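Local coordinates for protein tRNA uridine(34) acetyltransferase (Methanocaldococcus infernus, PDB 6IA8) that forms 5-carboxymethyluridine at the wobble position of tRNAs, using acetyl-CoA, S-adenosyl-L-methionine and a [4Fe-4S] cluster, at residues I316-S320 against L356-M361; M326-T332 against R369-R374. All blocks are in the same frame, centred on the assembly; numbering follows the deposited sequence.

How the interactions relate
Interactions 1 and 2 share two runs of chain that meet twice. Helix 312-325 carries residues 316-320 and leads into 326-332, while helix 353-364 carries 356-361 and leads on to 369-374, so the same two runs pair first as helices and then as loop, edge strand and short helix. The centres of the two contacts lie about 15 Å apart, their nearest atoms about 6 Å, without touching. Interaction 1 is helix packing away from the acetyl-CoA site. Interaction 2 reaches the acetyltransferase part: the side chain of Arg-331 lies, at nearest atoms, about 3 Å from that of Gln-445 and about 11 Å from that of Tyr-502, both acetyl-CoA-binding by similarity.

Interaction 1: residues I316-S320 against L356-M361; sequences IEVIS and LVYKYM
Ile-316, Ser-320, Val-357 and Tyr-360 form the centre of a helix-helix packing in the radical SAM C-terminal domain, where the segments 316-320 and 356-361, on helices 312-325 and 353-364, cross at -74° with axes 9.3 Å apart. The two branches of Ile-316 divide the partner helix between them: CD1 lies 3.6 Å from Leu-356 CB, while CG2 rests at the root of the tyrosine, 3.5 Å from Tyr-360 CB. With CG anti to the backbone N (chi1 -176°), the Tyr-360 ring is carried across the opposing helix, ending with OH 3.9 Å from Glu-317 CG. Val-357 splits its two methyls between neighbouring residues, CG2 meeting Ile-319 CG2 at 3.9 Å as the two side chains cross at about a right angle, and CG1 turned to Ser-320. The serine hydroxyl is held by its own helix: Ser-320 OG donates to Ile-316 O at 2.8 Å, from the face of that carbonyl opposite to Ser-320 N. Thus tied, Ser-320 OG presents itself to apolar neighbours, 3.2 Å from Tyr-360 CD2. A leucine in place of Tyr-360 would probably lose the reach to Glu-317 and open a gap beside Ser-320. On the Met-361 side, Ser-320 OG stands 3.6 Å from Met-361 CG.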
ATOM      1  N   ILE A 316     -22.076   3.973   2.023  1.00 37.12           N
ATOM      2  CA  ILE A 316     -22.168   2.517   2.105  1.00 45.17           C
ATOM      3  C   ILE A 316     -22.476   1.920   0.741  1.00 44.14           C
ATOM      4  O   ILE A 316     -21.882   0.909   0.350  1.00 42.81           O
ATOM      5  CB  ILE A 316     -23.223   2.115   3.152  1.00 45.29           C
ATOM      6  CG1 ILE A 316     -22.748   2.520   4.556  1.00 45.35           C
ATOM      7  CG2 ILE A 316     -23.516   0.609   3.094  1.00 44.52           C
ATOM      8  CD1 ILE A 316     -23.829   2.377   5.624  1.00 47.71           C
ATOM      9  N   GLU A 317     -23.411   2.523  -0.001  1.00 41.27           N
ATOM     10  CA  GLU A 317     -23.761   2.010  -1.318  1.00 48.70           C
ATOM     11  C   GLU A 317     -22.551   2.020  -2.236  1.00 36.94           C
ATOM     12  O   GLU A 317     -22.274   1.033  -2.919  1.00 35.32           O
ATOM     13  CB  GLU A 317     -24.896   2.837  -1.923  1.00 47.14           C
ATOM     14  CG  GLU A 317     -26.220   2.673  -1.207  1.00 75.37           C
ATOM     15  CD  GLU A 317     -27.300   3.573  -1.771  1.00 81.23           C
ATOM     16  OE1 GLU A 317     -27.033   4.255  -2.780  1.00 71.89           O
ATOM     17  OE2 GLU A 317     -28.409   3.601  -1.196  1.00 82.32           O
ATOM     18  N   VAL A 318     -21.814   3.134  -2.278  1.00 35.11           N
ATOM     19  CA  VAL A 318     -20.672   3.237  -3.188  1.00 37.78           C
ATOM     20  C   VAL A 318     -19.546   2.290  -2.767  1.00 36.44           C
ATOM     21  O   VAL A 318     -18.951   1.587  -3.597  1.00 31.53           O
ATOM     22  CB  VAL A 318     -20.184   4.694  -3.257  1.00 41.01           C
ATOM     23  CG1 VAL A 318     -18.919   4.793  -4.090  1.00 42.86           C
ATOM     24  CG2 VAL A 318     -21.282   5.567  -3.855  1.00 38.47           C
ATOM     25  N   ILE A 319     -19.218   2.264  -1.478  1.00 33.31           N
ATOM     26  CA  ILE A 319     -18.072   1.465  -1.057  1.00 32.15           C
ATOM     27  C   ILE A 319     -18.399  -0.015  -1.179  1.00 33.21           C
ATOM     28  O   ILE A 319     -17.537  -0.833  -1.527  1.00 32.83           O
ATOM     29  CB  ILE A 319     -17.642   1.847   0.371  1.00 35.39           C
ATOM     30  CG1 ILE A 319     -17.106   3.298   0.389  1.00 39.76           C
ATOM     31  CG2 ILE A 319     -16.565   0.894   0.864  1.00 38.63           C
ATOM     32  CD1 ILE A 319     -16.849   3.833   1.785  1.00 45.39           C
ATOM     33  N   SER A 320     -19.651  -0.382  -0.907  1.00 32.81           N
ATOM     34  CA  SER A 320     -20.058  -1.778  -1.067  1.00 37.35           C
ATOM     35  C   SER A 320     -19.946  -2.226  -2.523  1.00 35.00           C
ATOM     36  O   SER A 320     -19.418  -3.311  -2.826  1.00 35.01           O
ATOM     37  CB  SER A 320     -21.488  -1.954  -0.561  1.00 36.47           C
ATOM     38  OG  SER A 320     -21.544  -1.845   0.857  1.00 47.13           O
ATOM     39  N   LEU A 356     -20.451  -1.217   8.760  1.00 41.87           N
ATOM     40  CA  LEU A 356     -21.728  -0.978   8.100  1.00 42.74           C
ATOM     41  C   LEU A 356     -21.689  -1.493   6.670  1.00 35.46           C
ATOM     42  O   LEU A 356     -22.675  -2.052   6.172  1.00 37.72           O
ATOM     43  CB  LEU A 356     -22.056   0.516   8.142  1.00 48.14           C
ATOM     44  CG  LEU A 356     -22.086   1.140   9.543  1.00 57.01           C
ATOM     45  CD1 LEU A 356     -22.300   2.640   9.447  1.00 63.77           C
ATOM     46  CD2 LEU A 356     -23.173   0.500  10.372  1.00 50.93           C
ATOM     47  N   VAL A 357     -20.546  -1.312   6.000  1.00 39.10           N
ATOM     48  CA  VAL A 357     -20.379  -1.808   4.640  1.00 40.60           C
ATOM     49  C   VAL A 357     -20.460  -3.321   4.629  1.00 41.76           C
ATOM     50  O   VAL A 357     -21.132  -3.908   3.780  1.00 40.67           O
ATOM     51  CB  VAL A 357     -19.043  -1.328   4.050  1.00 40.60           C
ATOM     52  CG1 VAL A 357     -18.708  -2.106   2.795  1.00 37.37           C
ATOM     53  CG2 VAL A 357     -19.094   0.170   3.785  1.00 35.18           C
ATOM     54  N   TYR A 358     -19.762  -3.973   5.567  1.00 39.92           N
ATOM     55  CA  TYR A 358     -19.799  -5.431   5.668  1.00 38.08           C
ATOM     56  C   TYR A 358     -21.236  -5.936   5.810  1.00 33.77           C
ATOM     57  O   TYR A 358     -21.667  -6.854   5.098  1.00 36.91           O
ATOM     58  CB  TYR A 358     -18.931  -5.875   6.855  1.00 39.64           C
ATOM     59  CG  TYR A 358     -18.870  -7.377   7.067  1.00 47.67           C
ATOM     60  CD1 TYR A 358     -17.934  -8.156   6.391  1.00 63.22           C
ATOM     61  CD2 TYR A 358     -19.724  -8.010   7.961  1.00 62.40           C
ATOM     62  CE1 TYR A 358     -17.869  -9.530   6.588  1.00 56.49           C
ATOM     63  CE2 TYR A 358     -19.665  -9.378   8.162  1.00 93.88           C
ATOM     64  CZ  TYR A 358     -18.740 -10.130   7.476  1.00 79.56           C
ATOM     65  OH  TYR A 358     -18.685 -11.488   7.682  1.00 76.75           O
ATOM     66  N   LYS A 359     -21.999  -5.354   6.736  1.00 34.49           N
ATOM     67  CA  LYS A 359     -23.362  -5.828   6.960  1.00 37.34           C
ATOM     68  C   LYS A 359     -24.260  -5.542   5.759  1.00 36.09           C
ATOM     69  O   LYS A 359     -25.169  -6.327   5.439  1.00 39.03           O
ATOM     70  CB  LYS A 359     -23.920  -5.181   8.221  1.00 43.04           C
ATOM     71  CG  LYS A 359     -23.230  -5.653   9.501  1.00 49.11           C
ATOM     72  CD  LYS A 359     -23.915  -5.075  10.743  1.00 60.48           C
ATOM     73  CE  LYS A 359     -23.253  -5.597  12.015  1.00106.39           C
ATOM     74  NZ  LYS A 359     -23.873  -5.029  13.244  1.00140.64           N
ATOM     75  N   TYR A 360     -24.025  -4.414   5.088  1.00 39.44           N
ATOM     76  CA  TYR A 360     -24.777  -4.123   3.872  1.00 38.86           C
ATOM     77  C   TYR A 360     -24.504  -5.176   2.802  1.00 36.00           C
ATOM     78  O   TYR A 360     -25.427  -5.690   2.161  1.00 35.96           O
ATOM     79  CB  TYR A 360     -24.422  -2.730   3.367  1.00 45.53           C
ATOM     80  CG  TYR A 360     -25.221  -2.281   2.163  1.00 38.46           C
ATOM     81  CD1 TYR A 360     -26.453  -1.679   2.316  1.00 45.90           C
ATOM     82  CD2 TYR A 360     -24.727  -2.438   0.868  1.00 44.62           C
ATOM     83  CE1 TYR A 360     -27.169  -1.238   1.225  1.00 56.01           C
ATOM     84  CE2 TYR A 360     -25.443  -2.004  -0.223  1.00 47.45           C
ATOM     85  CZ  TYR A 360     -26.668  -1.412  -0.039  1.00 50.44           C
ATOM     86  OH  TYR A 360     -27.397  -0.996  -1.128  1.00 62.99           O
ATOM     87  N   MET A 361     -23.240  -5.533   2.620  1.00 30.85           N
ATOM     88  CA  MET A 361     -22.885  -6.542   1.632  1.00 34.42           C
ATOM     89  C   MET A 361     -23.471  -7.901   1.989  1.00 31.99           C
ATOM     90  O   MET A 361     -23.913  -8.639   1.097  1.00 35.80           O
ATOM     91  CB  MET A 361     -21.363  -6.610   1.507  1.00 33.77           C
ATOM     92  CG  MET A 361     -20.752  -5.332   0.899  1.00 38.61           C
ATOM     93  SD  MET A 361     -18.931  -5.333   0.742  1.00 37.71           S
ATOM     94  CE  MET A 361     -18.728  -6.479  -0.626  1.00 42.79           C
TER

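Interaction 2: residues M326-T332 against R369-R374; sequences MPKWVRT and RCIRCR. With SO4 (sulfate ion), chain B.
Val-330 and Ile-371 make the one direct hydrogen bond of this contact, between the turn before an edge strand and the start of a short helix: Ile-371 N donates to Val-330 O at 3.0 Å, nearly straight at 170°. Packing is tight around it. Cys-370, the N-cap residue, brings CB to 3.2 Å from the same Val-330 O, and Ile-371 drives CG1 to 3.3 Å from Lys-328 O, its CD1 passing on to Trp-329 O. Farther along, Thr-332 CG2 lies against Arg-372 CD at 3.6 Å, the two side chains crossing at a slant, and a disulfide ties the next residue, Cys-373, to Cys-368. The other flank is looser and wetter. One water joins Met-326 O to Arg-369 N, a second spans Lys-328 O and Arg-369 O, and a sulfate, probably from the crystallisation liquor, accepts from Lys-328 N through O2 at 2.9 Å. The guanidinium of Arg-369 lies with one face over the Met-326 carbonyl group and its edge toward the sulfate, whose exact place there is doubtful. Lys-328 runs extended to Arg-374, and Lys-328 CE is 3.4 Å from Arg-374 NH2. Strand 331-332 closes the parallel radical SAM sheet beside strand 284-287, helix 264-276 touches Pro-327 and Val-330, and strand 418-427 of the acetyltransferase sheet packs on Ile-371.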
ATOM      1  N   MET A 326     -13.908  -5.349  -6.660  1.00 29.61           N
ATOM      2  CA  MET A 326     -12.449  -5.267  -6.530  1.00 30.17           C
ATOM      3  C   MET A 326     -11.796  -6.571  -6.981  1.00 33.91           C
ATOM      4  O   MET A 326     -12.200  -7.636  -6.525  1.00 31.36           O
ATOM      5  CB  MET A 326     -12.044  -4.994  -5.085  1.00 31.37           C
ATOM      6  CG  MET A 326     -11.611  -3.607  -4.817  1.00 50.96           C
ATOM      7  SD  MET A 326     -11.401  -3.360  -3.053  1.00 46.58           S
ATOM      8  CE  MET A 326     -11.972  -1.633  -2.973  1.00 46.59           C
ATOM      9  N   PRO A 327     -10.799  -6.536  -7.857  1.00 33.70           N
ATOM     10  CA  PRO A 327     -10.117  -7.781  -8.243  1.00 29.98           C
ATOM     11  C   PRO A 327      -9.379  -8.415  -7.075  1.00 33.98           C
ATOM     12  O   PRO A 327      -9.132  -7.817  -6.029  1.00 32.34           O
ATOM     13  CB  PRO A 327      -9.140  -7.342  -9.343  1.00 29.21           C
ATOM     14  CG  PRO A 327      -9.765  -6.041  -9.887  1.00 38.37           C
ATOM     15  CD  PRO A 327     -10.434  -5.396  -8.709  1.00 38.49           C
ATOM     16  N   LYS A 328      -8.995  -9.666  -7.289  1.00 26.97           N
ATOM     17  CA  LYS A 328      -8.298 -10.424  -6.264  1.00 29.64           C
ATOM     18  C   LYS A 328      -6.931  -9.845  -5.965  1.00 27.13           C
ATOM     19  O   LYS A 328      -6.351 -10.177  -4.929  1.00 28.45           O
ATOM     20  CB  LYS A 328      -8.136 -11.883  -6.704  1.00 38.01           C
ATOM     21  CG  LYS A 328      -9.453 -12.633  -6.881  1.00 51.14           C
ATOM     22  CD  LYS A 328      -9.210 -14.058  -7.409  1.00108.20           C
ATOM     23  CE  LYS A 328     -10.513 -14.818  -7.608  1.00136.05           C
ATOM     24  NZ  LYS A 328     -10.283 -16.279  -7.798  1.00126.02           N
ATOM     25  N   TRP A 329      -6.366  -9.077  -6.894  1.00 23.91           N
ATOM     26  CA  TRP A 329      -5.014  -8.553  -6.755  1.00 25.47           C
ATOM     27  C   TRP A 329      -4.973  -7.181  -6.111  1.00 31.89           C
ATOM     28  O   TRP A 329      -3.880  -6.607  -6.002  1.00 29.51           O
ATOM     29  CB  TRP A 329      -4.306  -8.485  -8.109  1.00 29.47           C
ATOM     30  CG  TRP A 329      -5.160  -8.056  -9.274  1.00 24.60           C
ATOM     31  CD1 TRP A 329      -5.865  -8.877 -10.121  1.00 27.56           C
ATOM     32  CD2 TRP A 329      -5.358  -6.727  -9.757  1.00 24.78           C
ATOM     33  NE1 TRP A 329      -6.486  -8.133 -11.111  1.00 26.60           N
ATOM     34  CE2 TRP A 329      -6.217  -6.810 -10.896  1.00 28.03           C
ATOM     35  CE3 TRP A 329      -4.957  -5.482  -9.314  1.00 29.00           C
ATOM     36  CZ2 TRP A 329      -6.657  -5.687 -11.586  1.00 28.77           C
ATOM     37  CZ3 TRP A 329      -5.389  -4.350 -10.026  1.00 28.35           C
ATOM     38  CH2 TRP A 329      -6.212  -4.470 -11.153  1.00 28.96           C
ATOM     39  N   VAL A 330      -6.120  -6.663  -5.644  1.00 32.75           N
ATOM     40  CA  VAL A 330      -6.191  -5.337  -5.034  1.00 24.38           C
ATOM     41  C   VAL A 330      -6.244  -5.487  -3.530  1.00 29.53           C
ATOM     42  O   VAL A 330      -7.006  -6.309  -2.995  1.00 30.09           O
ATOM     43  CB  VAL A 330      -7.399  -4.531  -5.539  1.00 31.09           C
ATOM     44  CG1 VAL A 330      -7.508  -3.224  -4.799  1.00 35.39           C
ATOM     45  CG2 VAL A 330      -7.246  -4.240  -7.049  1.00 42.70           C
ATOM     46  N   ARG A 331      -5.446  -4.684  -2.844  1.00 27.52           N
ATOM     47  CA  ARG A 331      -5.451  -4.661  -1.392  1.00 29.49           C
ATOM     48  C   ARG A 331      -6.134  -3.378  -0.950  1.00 41.65           C
ATOM     49  O   ARG A 331      -5.922  -2.334  -1.541  1.00 37.51           O
ATOM     50  CB  ARG A 331      -4.026  -4.748  -0.830  1.00 44.30           C
ATOM     51  CG  ARG A 331      -3.949  -4.867   0.692  1.00 63.97           C
ATOM     52  CD  ARG A 331      -2.534  -4.561   1.169  1.00108.35           C
ATOM     53  NE  ARG A 331      -1.732  -5.761   1.382  1.00101.69           N
ATOM     54  CZ  ARG A 331      -0.403  -5.774   1.435  1.00 87.66           C
ATOM     55  NH1 ARG A 331       0.290  -4.654   1.268  1.00 87.87           N
ATOM     56  NH2 ARG A 331       0.239  -6.912   1.640  1.00 95.58           N
ATOM     57  N   THR A 332      -6.957  -3.441   0.075  1.00 38.43           N
ATOM     58  CA  THR A 332      -7.687  -2.272   0.542  1.00 43.67           C
ATOM     59  C   THR A 332      -7.290  -1.957   1.975  1.00 65.21           C
ATOM     60  O   THR A 332      -6.852  -2.837   2.716  1.00 64.03           O
ATOM     61  CB  THR A 332      -9.203  -2.503   0.474  1.00 76.77           C
ATOM     62  OG1 THR A 332      -9.885  -1.244   0.511  1.00104.52           O
ATOM     63  CG2 THR A 332      -9.668  -3.356   1.645  1.00 91.41           C
ATOM     64  N   ARG A 369     -13.685 -10.413  -2.850  1.00 35.53           N
ATOM     65  CA  ARG A 369     -12.599 -11.360  -3.111  1.00 40.69           C
ATOM     66  C   ARG A 369     -11.204 -10.721  -3.082  1.00 38.58           C
ATOM     67  O   ARG A 369     -10.205 -11.375  -3.444  1.00 40.27           O
ATOM     68  CB  ARG A 369     -12.845 -12.061  -4.449  1.00 48.28           C
ATOM     69  CG  ARG A 369     -12.766 -11.112  -5.626  1.00 84.20           C
ATOM     70  CD  ARG A 369     -13.252 -11.737  -6.944  1.00 89.85           C
ATOM     71  NE  ARG A 369     -13.019 -10.788  -8.022  1.00106.87           N
ATOM     72  CZ  ARG A 369     -13.626  -9.611  -8.108  1.00 96.91           C
ATOM     73  NH1 ARG A 369     -14.582  -9.284  -7.246  1.00 75.26           N
ATOM     74  NH2 ARG A 369     -13.389  -8.825  -9.145  1.00108.14           N
ATOM     75  N   CYS A 370     -11.093  -9.492  -2.595  1.00 36.42           N
ATOM     76  CA  CYS A 370      -9.812  -8.799  -2.615  1.00 41.07           C
ATOM     77  C   CYS A 370      -8.906  -9.308  -1.490  1.00 32.47           C
ATOM     78  O   CYS A 370      -9.299 -10.114  -0.657  1.00 35.54           O
ATOM     79  CB  CYS A 370     -10.016  -7.291  -2.501  1.00 41.23           C
ATOM     80  SG  CYS A 370     -10.474  -6.775  -0.875  1.00 55.94           S
ATOM     81  N   ILE A 371      -7.662  -8.839  -1.491  1.00 36.38           N
ATOM     82  CA  ILE A 371      -6.627  -9.425  -0.642  1.00 31.29           C
ATOM     83  C   ILE A 371      -7.015  -9.329   0.824  1.00 33.95           C
ATOM     84  O   ILE A 371      -6.892 -10.292   1.581  1.00 33.00           O
ATOM     85  CB  ILE A 371      -5.288  -8.724  -0.902  1.00 34.23           C
ATOM     86  CG1 ILE A 371      -4.738  -9.100  -2.298  1.00 35.85           C
ATOM     87  CG2 ILE A 371      -4.263  -9.105   0.181  1.00 43.87           C
ATOM     88  CD1 ILE A 371      -3.586  -8.229  -2.748  1.00 39.42           C
ATOM     89  N   ARG A 372      -7.495  -8.165   1.251  1.00 35.45           N
ATOM     90  CA  ARG A 372      -7.834  -8.009   2.669  1.00 35.67           C
ATOM     91  C   ARG A 372      -8.951  -8.965   3.093  1.00 35.60           C
ATOM     92  O   ARG A 372      -8.937  -9.510   4.211  1.00 37.72           O
ATOM     93  CB  ARG A 372      -8.248  -6.563   2.978  1.00 40.76           C
ATOM     94  CG  ARG A 372      -8.589  -6.359   4.452  1.00 63.70           C
ATOM     95  CD  ARG A 372      -9.048  -4.942   4.798  1.00 93.61           C
ATOM     96  NE  ARG A 372      -9.611  -4.893   6.148  1.00 92.77           N
ATOM     97  CZ  ARG A 372      -8.888  -4.941   7.263  1.00105.37           C
ATOM     98  NH1 ARG A 372      -7.569  -5.036   7.195  1.00115.64           N
ATOM     99  NH2 ARG A 372      -9.484  -4.900   8.446  1.00130.94           N
ATOM    100  N   CYS A 373      -9.951  -9.161   2.234  1.00 32.89           N
ATOM    101  CA  CYS A 373     -11.067 -10.012   2.621  1.00 36.68           C
ATOM    102  C   CYS A 373     -10.675 -11.490   2.665  1.00 36.81           C
ATOM    103  O   CYS A 373     -11.297 -12.278   3.381  1.00 37.50           O
ATOM    104  CB  CYS A 373     -12.240  -9.821   1.654  1.00 59.34           C
ATOM    105  SG  CYS A 373     -12.975  -8.151   1.549  1.00 59.52           S
ATOM    106  N   ARG A 374      -9.678 -11.900   1.898  1.00 35.27           N
ATOM    107  CA  ARG A 374      -9.325 -13.316   1.821  1.00 35.12           C
ATOM    108  C   ARG A 374      -8.047 -13.694   2.594  1.00 29.57           C
ATOM    109  O   ARG A 374      -7.719 -14.889   2.702  1.00 27.29           O
ATOM    110  CB  ARG A 374      -9.182 -13.721   0.341  1.00 36.93           C
ATOM    111  CG  ARG A 374     -10.477 -13.764  -0.473  1.00 53.62           C
ATOM    112  CD  ARG A 374     -10.258 -14.503  -1.814  1.00 96.59           C
ATOM    113  NE  ARG A 374     -11.506 -14.879  -2.482  1.00 91.69           N
ATOM    114  CZ  ARG A 374     -11.577 -15.452  -3.681  1.00110.19           C
ATOM    115  NH1 ARG A 374     -12.756 -15.748  -4.206  1.00113.66           N
ATOM    116  NH2 ARG A 374     -10.471 -15.724  -4.355  1.00151.52           N
TER
HETATM  117  S   SO4 B 601     -10.525 -10.891 -10.568  1.00 59.95           S
HETATM  118  O1  SO4 B 601     -10.560 -12.282 -11.024  1.00 89.26           O
HETATM  119  O2  SO4 B 601      -9.211 -10.621  -9.987  1.00 61.84           O
HETATM  120  O3  SO4 B 601     -11.518 -10.689  -9.553  1.00104.01           O
HETATM  121  O4  SO4 B 601     -10.827  -9.989 -11.676  1.00 56.78           O
HETATM  122  O   HOH W   1     -13.984  -8.239  -4.544  1.00 42.27           O
HETATM  123  O   HOH W   2      -7.415 -11.929  -3.157  1.00 34.42           O